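Local coordinates for Glyoxalase/bleomycin resistance protein/dioxygenase (Alicyclobacillus acidocaldarius subsp. acidocaldarius, PDB 3RRI) that is a metal-binding protein of the vicinal oxygen chelate superfamily that may act as a dioxygenase, at residues Tyr39-Ile43 with Val53-Ser57; Trp60-Met66 with Ile116-Leu122; Asp77-Phe81 with Glu124-Tyr128. All coordinates share one frame; numbering follows the deposited sequence.

Contact 1: Tyr39-Ile43 with Val53-Ser57; sequences YPDRI and VCHLS
Ile-43 and Cys-54 form an antiparallel hydrogen-bonded pair near the open end of the beta hairpin made by strands 42-47 and 50-56. The Ile-43 N to Cys-54 O bond and the Cys-54 N to Ile-43 O bond both measure 3.0 Å. Beyond the last bridge one more bond joins the two chains, from Leu-56 N to Asp-41 O at 2.9 Å, its donor standing 40° out of the carbonyl plane. The type I turn from Tyr-39 to Arg-42 brings Asp-41 to this place.

Water adds a second link. One molecule donates to the same Asp-41 O and lies 2.7 Å from His-55 ND1, in the plane of the imidazole. Asp-41 O thus accepts twice, from Leu-56 N and from the water.

Among the side chains, Arg-42 and His-55 are the non-hydrogen-bonded pair and run alongside each other on one face of the sheet. Arg-42 CG sits between its backbone N and carbonyl carbon (chi1 73°) and the chain bends at CG-CD, which carries the guanidinium past the imidazole. NH1 comes 3.6 Å from His-55 CE1 at the ring edge, while CE1 lies over a guanidinium face, the planes 68° apart. On the other sheet face Ile-43 CG1 packs against Cys-54 CB.

A two-nitrogen, side-on salt bridge to Asp-41 holds the guanidinium: Arg-42 NE meets Asp-41 OD1 at 3.0 Å and Arg-42 NH2 meets Asp-41 OD2 at 3.1 Å. NH2 also bonds to the hydroxyl of Tyr-67 of the second subunit, and the ring of that tyrosine meets the His-55 ring. With two bonds to Asp-41 limiting its rotation, the guanidinium is held where NH2 can also reach the second subunit, and its positive charge would be expected to favour an ionised Asp-41.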
loop_
_atom_site.group_PDB
_atom_site.type_symbol
_atom_site.label_atom_id
_atom_site.label_comp_id
_atom_site.label_asym_id
_atom_site.label_seq_id
_atom_site.Cartn_x
_atom_site.Cartn_y
_atom_site.Cartn_z
ATOM N N TYR A 39 4.878 -28.515 17.646
ATOM C CA TYR A 39 5.430 -29.848 17.450
ATOM C C TYR A 39 6.095 -30.280 18.754
ATOM O O TYR A 39 6.310 -29.466 19.663
ATOM C CB TYR A 39 6.445 -29.845 16.319
ATOM C CG TYR A 39 5.917 -29.212 15.052
ATOM C CD1 TYR A 39 5.253 -29.976 14.084
ATOM C CD2 TYR A 39 6.045 -27.840 14.840
ATOM C CE1 TYR A 39 4.734 -29.393 12.926
ATOM C CE2 TYR A 39 5.544 -27.245 13.682
ATOM C CZ TYR A 39 4.904 -28.028 12.726
ATOM O OH TYR A 39 4.399 -27.449 11.610
ATOM N N PRO A 40 6.436 -31.562 18.875
ATOM C CA PRO A 40 7.074 -32.006 20.113
ATOM C C PRO A 40 8.360 -31.252 20.457
ATOM O O PRO A 40 8.715 -31.125 21.641
ATOM C CB PRO A 40 7.367 -33.489 19.826
ATOM C CG PRO A 40 6.302 -33.884 18.929
ATOM C CD PRO A 40 6.086 -32.702 18.009
ATOM N N ASP A 41 9.062 -30.773 19.439
ATOM C CA ASP A 41 10.377 -30.158 19.629
ATOM C C ASP A 41 10.413 -28.631 19.426
ATOM O O ASP A 41 11.470 -28.021 19.577
ATOM C CB ASP A 41 11.432 -30.845 18.738
ATOM C CG ASP A 41 11.238 -30.581 17.246
ATOM O OD1 ASP A 41 10.238 -29.952 16.842
ATOM O OD2 ASP A 41 12.123 -30.987 16.453
ATOM N N ARG A 42 9.272 -28.029 19.091
ATOM C CA ARG A 42 9.247 -26.579 18.865
ATOM C C ARG A 42 7.852 -26.006 18.829
ATOM O O ARG A 42 6.901 -26.707 18.565
ATOM C CB ARG A 42 9.955 -26.233 17.543
ATOM C CG ARG A 42 9.152 -26.621 16.286
ATOM C CD ARG A 42 9.961 -26.624 15.011
ATOM N NE ARG A 42 10.842 -27.784 14.932
ATOM C CZ ARG A 42 11.796 -27.954 14.027
ATOM N NH1 ARG A 42 12.034 -27.034 13.100
ATOM N NH2 ARG A 42 12.546 -29.040 14.089
ATOM N N ILE A 43 7.737 -24.704 19.121
ATOM C CA ILE A 43 6.506 -23.950 18.831
ATOM C C ILE A 43 6.857 -22.763 17.955
ATOM O O ILE A 43 7.946 -22.192 18.067
ATOM C CB ILE A 43 5.745 -23.460 20.093
ATOM C CG1 ILE A 43 6.584 -22.457 20.895
ATOM C CG2 ILE A 43 5.315 -24.644 20.959
ATOM C CD1 ILE A 43 5.773 -21.779 21.987
ATOM N N VAL A 53 10.557 -18.904 16.431
ATOM C CA VAL A 53 10.435 -20.323 16.685
ATOM C C VAL A 53 11.275 -20.616 17.919
ATOM O O VAL A 53 12.484 -20.335 17.955
ATOM C CB VAL A 53 10.930 -21.198 15.514
ATOM C CG1 VAL A 53 10.793 -22.647 15.888
ATOM C CG2 VAL A 53 10.195 -20.904 14.150
ATOM N N CYS A 54 10.596 -21.176 18.922
ATOM C CA CYS A 54 11.221 -21.595 20.155
ATOM C C CYS A 54 11.471 -23.093 20.056
ATOM O O CYS A 54 10.520 -23.909 19.971
ATOM C CB CYS A 54 10.291 -21.322 21.310
ATOM S SG CYS A 54 9.967 -19.568 21.682
ATOM N N HIS A 55 12.747 -23.431 20.035
ATOM C CA HIS A 55 13.195 -24.821 19.928
ATOM C C HIS A 55 13.504 -25.436 21.303
ATOM O O HIS A 55 14.309 -24.869 22.071
ATOM C CB HIS A 55 14.452 -24.884 19.078
ATOM C CG HIS A 55 14.212 -24.590 17.646
ATOM N ND1 HIS A 55 13.779 -25.547 16.754
ATOM C CD2 HIS A 55 14.320 -23.434 16.956
ATOM C CE1 HIS A 55 13.628 -24.980 15.569
ATOM N NE2 HIS A 55 13.964 -23.703 15.662
ATOM N N LEU A 56 12.899 -26.589 21.595
ATOM C CA LEU A 56 13.133 -27.286 22.860
ATOM C C LEU A 56 14.611 -27.659 22.936
ATOM O O LEU A 56 15.131 -28.420 22.084
ATOM C CB LEU A 56 12.244 -28.516 22.978
ATOM C CG LEU A 56 12.436 -29.359 24.253
ATOM C CD1 LEU A 56 11.985 -28.539 25.501
ATOM C CD2 LEU A 56 11.683 -30.674 24.117
ATOM N N SER A 57 15.309 -27.118 23.925
ATOM C CA SER A 57 16.766 -27.190 23.949
ATOM C C SER A 57 17.343 -26.928 25.347
ATOM O O SER A 57 16.796 -26.133 26.140
ATOM C CB SER A 57 17.369 -26.176 22.973
ATOM O OG SER A 57 18.778 -26.177 23.005
HETATM O O HOH W 1 13.613 -28.094 17.668
#

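Contact 2: Trp60-Met66 with Ile116-Leu122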
loop_
_atom_site.group_PDB
_atom_site.type_symbol
_atom_site.label_atom_id
_atom_site.label_comp_id
_atom_site.label_asym_id
_atom_site.label_seq_id
_atom_site.Cartn_x
_atom_site.Cartn_y
_atom_site.Cartn_z
ATOM N N TRP A 60 20.440 -23.111 26.276
ATOM C CA TRP A 60 20.071 -21.727 26.594
ATOM C C TRP A 60 21.086 -21.192 27.585
ATOM O O TRP A 60 21.675 -21.971 28.340
ATOM C CB TRP A 60 18.659 -21.660 27.173
ATOM C CG TRP A 60 18.395 -22.617 28.312
ATOM C CD1 TRP A 60 18.117 -23.942 28.221
ATOM C CD2 TRP A 60 18.385 -22.297 29.713
ATOM N NE1 TRP A 60 17.946 -24.477 29.471
ATOM C CE2 TRP A 60 18.110 -23.488 30.405
ATOM C CE3 TRP A 60 18.584 -21.121 30.440
ATOM C CZ2 TRP A 60 18.008 -23.538 31.797
ATOM C CZ3 TRP A 60 18.494 -21.169 31.811
ATOM C CH2 TRP A 60 18.209 -22.372 32.478
ATOM N N ASP A 61 21.306 -19.882 27.564
ATOM C CA ASP A 61 22.336 -19.248 28.395
ATOM C C ASP A 61 21.910 -19.226 29.855
ATOM O O ASP A 61 20.855 -18.689 30.192
ATOM C CB ASP A 61 22.604 -17.800 27.959
ATOM C CG ASP A 61 23.198 -17.692 26.581
ATOM O OD1 ASP A 61 23.699 -18.710 26.062
ATOM O OD2 ASP A 61 23.171 -16.564 26.005
ATOM N N ARG A 62 22.737 -19.800 30.726
ATOM C CA ARG A 62 22.471 -19.739 32.161
ATOM C C ARG A 62 22.871 -18.399 32.738
ATOM O O ARG A 62 22.295 -17.973 33.723
ATOM C CB ARG A 62 23.193 -20.866 32.920
ATOM C CG ARG A 62 22.344 -22.092 33.105
ATOM C CD ARG A 62 22.057 -22.757 31.786
ATOM N NE ARG A 62 21.482 -24.077 31.989
ATOM C CZ ARG A 62 21.188 -24.925 31.009
ATOM N NH1 ARG A 62 21.379 -24.592 29.744
ATOM N NH2 ARG A 62 20.671 -26.101 31.296
ATOM N N GLU A 63 23.857 -17.751 32.131
ATOM C CA GLU A 63 24.338 -16.444 32.586
ATOM C C GLU A 63 24.083 -15.483 31.447
ATOM O O GLU A 63 24.463 -15.757 30.310
ATOM C CB GLU A 63 25.845 -16.509 32.894
ATOM C CG GLU A 63 26.309 -15.762 34.156
ATOM C CD GLU A 63 27.671 -16.272 34.656
ATOM O OE1 GLU A 63 28.710 -15.606 34.393
ATOM O OE2 GLU A 63 27.702 -17.362 35.284
ATOM N N VAL A 64 23.437 -14.362 31.739
ATOM C CA VAL A 64 22.970 -13.482 30.680
ATOM C C VAL A 64 23.699 -12.137 30.718
ATOM O O VAL A 64 23.863 -11.546 31.777
ATOM C CB VAL A 64 21.427 -13.298 30.757
ATOM C CG1 VAL A 64 21.019 -12.596 32.054
ATOM C CG2 VAL A 64 20.920 -12.554 29.550
ATOM N N SER A 65 24.172 -11.691 29.557
ATOM C CA SER A 65 24.635 -10.317 29.386
ATOM C C SER A 65 24.035 -9.734 28.096
ATOM O O SER A 65 23.671 -10.480 27.177
ATOM C CB SER A 65 26.170 -10.236 29.406
ATOM O OG SER A 65 26.749 -11.000 28.354
HETATM N N MSE A 66 23.924 -8.408 28.046
HETATM C CA MSE A 66 23.248 -7.706 26.960
HETATM C C MSE A 66 23.767 -8.115 25.595
HETATM O O MSE A 66 22.986 -8.331 24.673
HETATM C CB MSE A 66 23.402 -6.190 27.141
HETATM C CG MSE A 66 22.689 -5.312 26.104
HETATM SE SE MSE A 66 22.524 -3.447 26.660
HETATM C CE MSE A 66 21.246 -3.694 28.104
ATOM N N ILE A 116 13.080 -10.290 29.272
ATOM C CA ILE A 116 13.870 -11.531 29.356
ATOM C C ILE A 116 12.929 -12.693 29.463
ATOM O O ILE A 116 12.004 -12.703 30.277
ATOM C CB ILE A 116 14.929 -11.465 30.509
ATOM C CG1 ILE A 116 15.824 -12.717 30.542
ATOM C CG2 ILE A 116 14.247 -11.183 31.879
ATOM C CD1 ILE A 116 17.012 -12.630 31.496
ATOM N N ASP A 117 13.086 -13.657 28.549
ATOM C CA ASP A 117 12.235 -14.829 28.535
ATOM C C ASP A 117 12.738 -15.904 29.544
ATOM O O ASP A 117 13.797 -15.732 30.155
ATOM C CB ASP A 117 11.965 -15.332 27.086
ATOM C CG ASP A 117 12.982 -16.308 26.541
ATOM O OD1 ASP A 117 13.911 -16.693 27.251
ATOM O OD2 ASP A 117 12.791 -16.726 25.340
ATOM N N PRO A 118 11.950 -16.967 29.753
ATOM C CA PRO A 118 12.311 -17.905 30.836
ATOM C C PRO A 118 13.611 -18.679 30.598
ATOM O O PRO A 118 14.146 -19.275 31.531
ATOM C CB PRO A 118 11.101 -18.838 30.911
ATOM C CG PRO A 118 9.984 -18.061 30.320
ATOM C CD PRO A 118 10.600 -17.232 29.246
ATOM N N SER A 119 14.098 -18.678 29.353
ATOM C CA SER A 119 15.346 -19.309 29.033
ATOM C C SER A 119 16.458 -18.287 28.798
ATOM O O SER A 119 17.467 -18.581 28.168
ATOM C CB SER A 119 15.151 -20.221 27.818
ATOM O OG SER A 119 14.104 -21.110 28.023
ATOM N N ASN A 120 16.267 -17.072 29.345
ATOM C CA ASN A 120 17.265 -16.000 29.336
ATOM C C ASN A 120 17.601 -15.420 27.967
ATOM O O ASN A 120 18.608 -14.768 27.807
ATOM C CB ASN A 120 18.561 -16.404 30.064
ATOM C CG ASN A 120 18.349 -16.625 31.553
ATOM O OD1 ASN A 120 17.434 -16.046 32.172
ATOM N ND2 ASN A 120 19.199 -17.471 32.138
ATOM N N ASN A 121 16.711 -15.627 26.994
ATOM C CA ASN A 121 16.775 -14.852 25.761
ATOM C C ASN A 121 16.371 -13.410 26.006
ATOM O O ASN A 121 15.374 -13.159 26.719
ATOM C CB ASN A 121 15.853 -15.443 24.699
ATOM C CG ASN A 121 16.317 -16.810 24.251
ATOM O OD1 ASN A 121 17.367 -16.929 23.633
ATOM N ND2 ASN A 121 15.566 -17.819 24.605
ATOM N N LEU A 122 17.131 -12.487 25.441
ATOM C CA LEU A 122 16.894 -11.052 25.633
ATOM C C LEU A 122 16.128 -10.456 24.437
ATOM O O LEU A 122 16.582 -10.568 23.285
ATOM C CB LEU A 122 18.193 -10.303 25.842
ATOM C CG LEU A 122 18.993 -10.594 27.132
ATOM C CD1 LEU A 122 20.265 -9.777 27.129
ATOM C CD2 LEU A 122 18.175 -10.355 28.437
HETATM O O HOH W 2 19.393 -18.216 26.130
HETATM O O HOH W 3 20.461 -15.289 25.751
#
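Asn-120 reaches from the turn between strands 110-116 and 122-128 to the loop 60-66, where its ND2 donates to Asp-61 O at 2.8 Å. The bond is nearly straight, at 162°, and lies in both the carbonyl and the amide plane, which fixes the flip of the amide. The same nitrogen meets the edge of the Trp-60 ring, 3.8 Å from CZ3. At its backbone, Asn-120 O shares a water with Asp-61 OD2.

Val-64 supplies the apolar part. Its CG2 methyl lies 3.7 Å from Leu-122 CG and also touches Asn-120 O. The other branch, CG1, meets Ile-116 CD1 tip to tip at 4.0 Å.

Trp-60 works through its root as much as its ring: CB rests 3.4 Å from Ser-119 O and also touches Ser-119 CB. The Arg-62 guanidinium lies over one indole face, held there by NH1 bonding to Trp-60 O and by a salt bridge from NH2 to Asp-58. The turn carrying Ser-119 and Asn-120 is shaped from within by Asp-117, whose OD1 accepts from Ser-119 N in an Asx turn and, from the opposite face of the carboxylate, from Asn-121 N.

Tyr-96 of strand 95-98 packs on Val-64, Ile-116 and Leu-122, Phe-26 of helix 20-30 touches Asp-117 and Pro-118, and Pro-16 of strand 10-17 lies against Trp-60.

Contact 3: Asp77-Phe81 with Glu124-Tyr128. With ACT (acetate ion), chain D.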
loop_
_atom_site.group_PDB
_atom_site.type_symbol
_atom_site.label_atom_id
_atom_site.label_comp_id
_atom_site.label_asym_id
_atom_site.label_seq_id
_atom_site.Cartn_x
_atom_site.Cartn_y
_atom_site.Cartn_z
ATOM N N ASP A 77 6.220 3.955 14.946
ATOM C CA ASP A 77 5.217 4.753 15.667
ATOM C C ASP A 77 5.463 4.621 17.157
ATOM O O ASP A 77 5.317 3.562 17.722
ATOM C CB ASP A 77 3.827 4.219 15.301
ATOM C CG ASP A 77 2.663 5.079 15.827
ATOM O OD1 ASP A 77 2.871 5.951 16.725
ATOM O OD2 ASP A 77 1.526 4.850 15.314
ATOM N N LYS A 78 5.816 5.713 17.818
ATOM C CA LYS A 78 6.025 5.629 19.243
ATOM C C LYS A 78 4.849 5.056 20.047
ATOM O O LYS A 78 5.066 4.444 21.077
ATOM C CB LYS A 78 6.359 6.994 19.828
ATOM C CG LYS A 78 6.869 6.879 21.253
ATOM C CD LYS A 78 7.608 8.065 21.742
ATOM C CE LYS A 78 8.583 7.627 22.862
ATOM N NZ LYS A 78 7.892 7.210 24.125
ATOM N N LYS A 79 3.619 5.226 19.578
ATOM C CA LYS A 79 2.466 4.651 20.284
ATOM C C LYS A 79 2.577 3.133 20.419
ATOM O O LYS A 79 2.155 2.544 21.422
ATOM C CB LYS A 79 1.152 5.005 19.609
ATOM C CG LYS A 79 -0.086 4.592 20.417
ATOM C CD LYS A 79 -1.369 4.781 19.629
ATOM C CE LYS A 79 -2.557 5.004 20.574
ATOM N NZ LYS A 79 -2.610 3.927 21.615
ATOM N N HIS A 80 3.103 2.480 19.390
ATOM C CA HIS A 80 3.270 1.036 19.470
ATOM C C HIS A 80 4.316 0.626 20.500
ATOM O O HIS A 80 4.115 -0.326 21.254
ATOM C CB HIS A 80 3.599 0.427 18.104
ATOM C CG HIS A 80 2.479 0.523 17.112
ATOM N ND1 HIS A 80 2.694 0.656 15.758
ATOM C CD2 HIS A 80 1.136 0.471 17.272
ATOM C CE1 HIS A 80 1.533 0.698 15.128
ATOM N NE2 HIS A 80 0.565 0.584 16.024
ATOM N N PHE A 81 5.414 1.393 20.548
ATOM C CA PHE A 81 6.446 1.186 21.544
ATOM C C PHE A 81 5.864 1.392 22.984
ATOM O O PHE A 81 6.022 0.547 23.854
ATOM C CB PHE A 81 7.612 2.145 21.249
ATOM C CG PHE A 81 8.731 2.122 22.246
ATOM C CD1 PHE A 81 9.813 1.271 22.090
ATOM C CD2 PHE A 81 8.740 2.995 23.336
ATOM C CE1 PHE A 81 10.835 1.249 22.988
ATOM C CE2 PHE A 81 9.785 2.996 24.223
ATOM C CZ PHE A 81 10.815 2.135 24.075
ATOM N N GLU A 124 14.797 -6.976 22.903
ATOM C CA GLU A 124 14.938 -5.524 22.957
ATOM C C GLU A 124 13.941 -4.855 22.027
ATOM O O GLU A 124 13.800 -5.245 20.862
ATOM C CB GLU A 124 16.336 -5.066 22.589
ATOM C CG GLU A 124 16.488 -3.544 22.738
ATOM C CD GLU A 124 17.773 -2.954 22.176
ATOM O OE1 GLU A 124 18.412 -3.585 21.295
ATOM O OE2 GLU A 124 18.144 -1.831 22.628
ATOM N N PHE A 125 13.226 -3.849 22.525
ATOM C CA PHE A 125 12.316 -3.058 21.722
ATOM C C PHE A 125 12.819 -1.650 21.681
ATOM O O PHE A 125 13.314 -1.168 22.705
ATOM C CB PHE A 125 10.885 -3.155 22.247
ATOM C CG PHE A 125 10.377 -4.556 22.240
ATOM C CD1 PHE A 125 9.860 -5.089 21.050
ATOM C CD2 PHE A 125 10.484 -5.372 23.331
ATOM C CE1 PHE A 125 9.427 -6.407 20.990
ATOM C CE2 PHE A 125 10.040 -6.689 23.267
ATOM C CZ PHE A 125 9.526 -7.208 22.082
ATOM N N LYS A 126 12.739 -1.013 20.519
ATOM C CA LYS A 126 13.351 0.281 20.305
ATOM C C LYS A 126 12.402 1.245 19.588
ATOM O O LYS A 126 11.509 0.842 18.866
ATOM C CB LYS A 126 14.622 0.164 19.436
ATOM C CG LYS A 126 15.735 -0.678 19.999
ATOM C CD LYS A 126 17.062 -0.480 19.232
ATOM C CE LYS A 126 17.104 -1.421 17.993
ATOM N NZ LYS A 126 18.494 -1.445 17.369
ATOM N N TYR A 127 12.626 2.530 19.814
ATOM C CA TYR A 127 12.030 3.585 19.044
ATOM C C TYR A 127 13.082 4.652 18.766
ATOM O O TYR A 127 13.665 5.202 19.716
ATOM C CB TYR A 127 10.844 4.211 19.809
ATOM C CG TYR A 127 10.372 5.482 19.198
ATOM C CD1 TYR A 127 9.555 5.470 18.089
ATOM C CD2 TYR A 127 10.788 6.735 19.699
ATOM C CE1 TYR A 127 9.124 6.604 17.506
ATOM C CE2 TYR A 127 10.366 7.891 19.094
ATOM C CZ TYR A 127 9.548 7.825 17.985
ATOM O OH TYR A 127 9.104 8.974 17.359
ATOM N N TYR A 128 13.329 4.981 17.488
ATOM C CA TYR A 128 14.301 5.980 17.086
ATOM C C TYR A 128 13.612 7.310 16.838
ATOM O O TYR A 128 12.578 7.390 16.173
ATOM C CB TYR A 128 15.077 5.551 15.797
ATOM C CG TYR A 128 16.090 4.452 16.033
ATOM C CD1 TYR A 128 17.425 4.747 16.208
ATOM C CD2 TYR A 128 15.691 3.115 16.059
ATOM C CE1 TYR A 128 18.359 3.751 16.433
ATOM C CE2 TYR A 128 16.618 2.083 16.279
ATOM C CZ TYR A 128 17.955 2.404 16.445
ATOM O OH TYR A 128 18.847 1.372 16.656
HETATM C C ACT D . 22.148 0.622 17.040
HETATM O O ACT D . 21.459 1.692 17.000
HETATM O OXT ACT D . 21.539 -0.481 17.066
HETATM C CH3 ACT D . 23.643 0.673 17.035
HETATM O O HOH W 4 6.022 8.257 16.480
#
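Tyr-127 and Phe-81 bring the first turn of helix 78-90 against strand 122-128, the helix-on-sheet packing of the beta-alpha-beta-beta-beta module from which vicinal oxygen chelate proteins are built. Their side chains cross at about a right angle, and Tyr-127 CB lies over one face of the Phe-81 ring, 4.1 Å from its centroid. The edge of that ring reaches the backbone further up the strand, with CE1 3.5 Å from Phe-125 O near the ring plane.

Tyr-127 in turn offers its ring face to Lys-78. The CB of Lys-78 stands 3.8 Å from the ring centroid and 18° off the normal, a CH-pi contact, and the extended chain then carries CD across to CE2 of the tyrosine. A bend at the last torsion leaves the ammonium to a salt bridge with Asp-82. No direct hydrogen bond joins helix and strand, but one water accepts from Lys-78 N and lies within hydrogen-bonding distance of Tyr-127 OH.

Behind this layer the helix start is fixed by Asp-77, the N-cap, whose OD1 takes the N-H of Lys-79 at 3.0 Å. Phe-113 of the adjacent strand 110-116 packs edge-to-face with Phe-81, and the Phe-129 ring does likewise with Tyr-127.

Because side chains alternate along the strand, Lys-126 points away from the helix, and its NZ donates to OE1 of Gln-51 of the second subunit. That NZ also donates to Tyr-128 OH at 2.9 Å, and the hydroxyl gives its own proton to atom O of an acetate, probably from the crystallisation liquor, 2.7 Å away.

Overall arrangement
Followed from the N terminus, the chain first closes a short loop at contact 1, the open end of hairpin 42-47/50-56 in the four-stranded sheet. The loop 60-66 comes soon after and opens contact 2, which waits for residues 116-122 and so spans strand 70-74, helix 78-90 and strands 95-98 to 110-116. Contact 3 opens within that span and closes beyond it, so contacts 2 and 3 cross, while contact 1 stands in series before both. Contact 2 ties the linker between the two sheets to a turn of the second; contact 3 ties that sheet to its helix. Contacts 1 and 3 have centres about 28 Å apart, on opposite sides of the chain's centre, yet all three touch the second subunit.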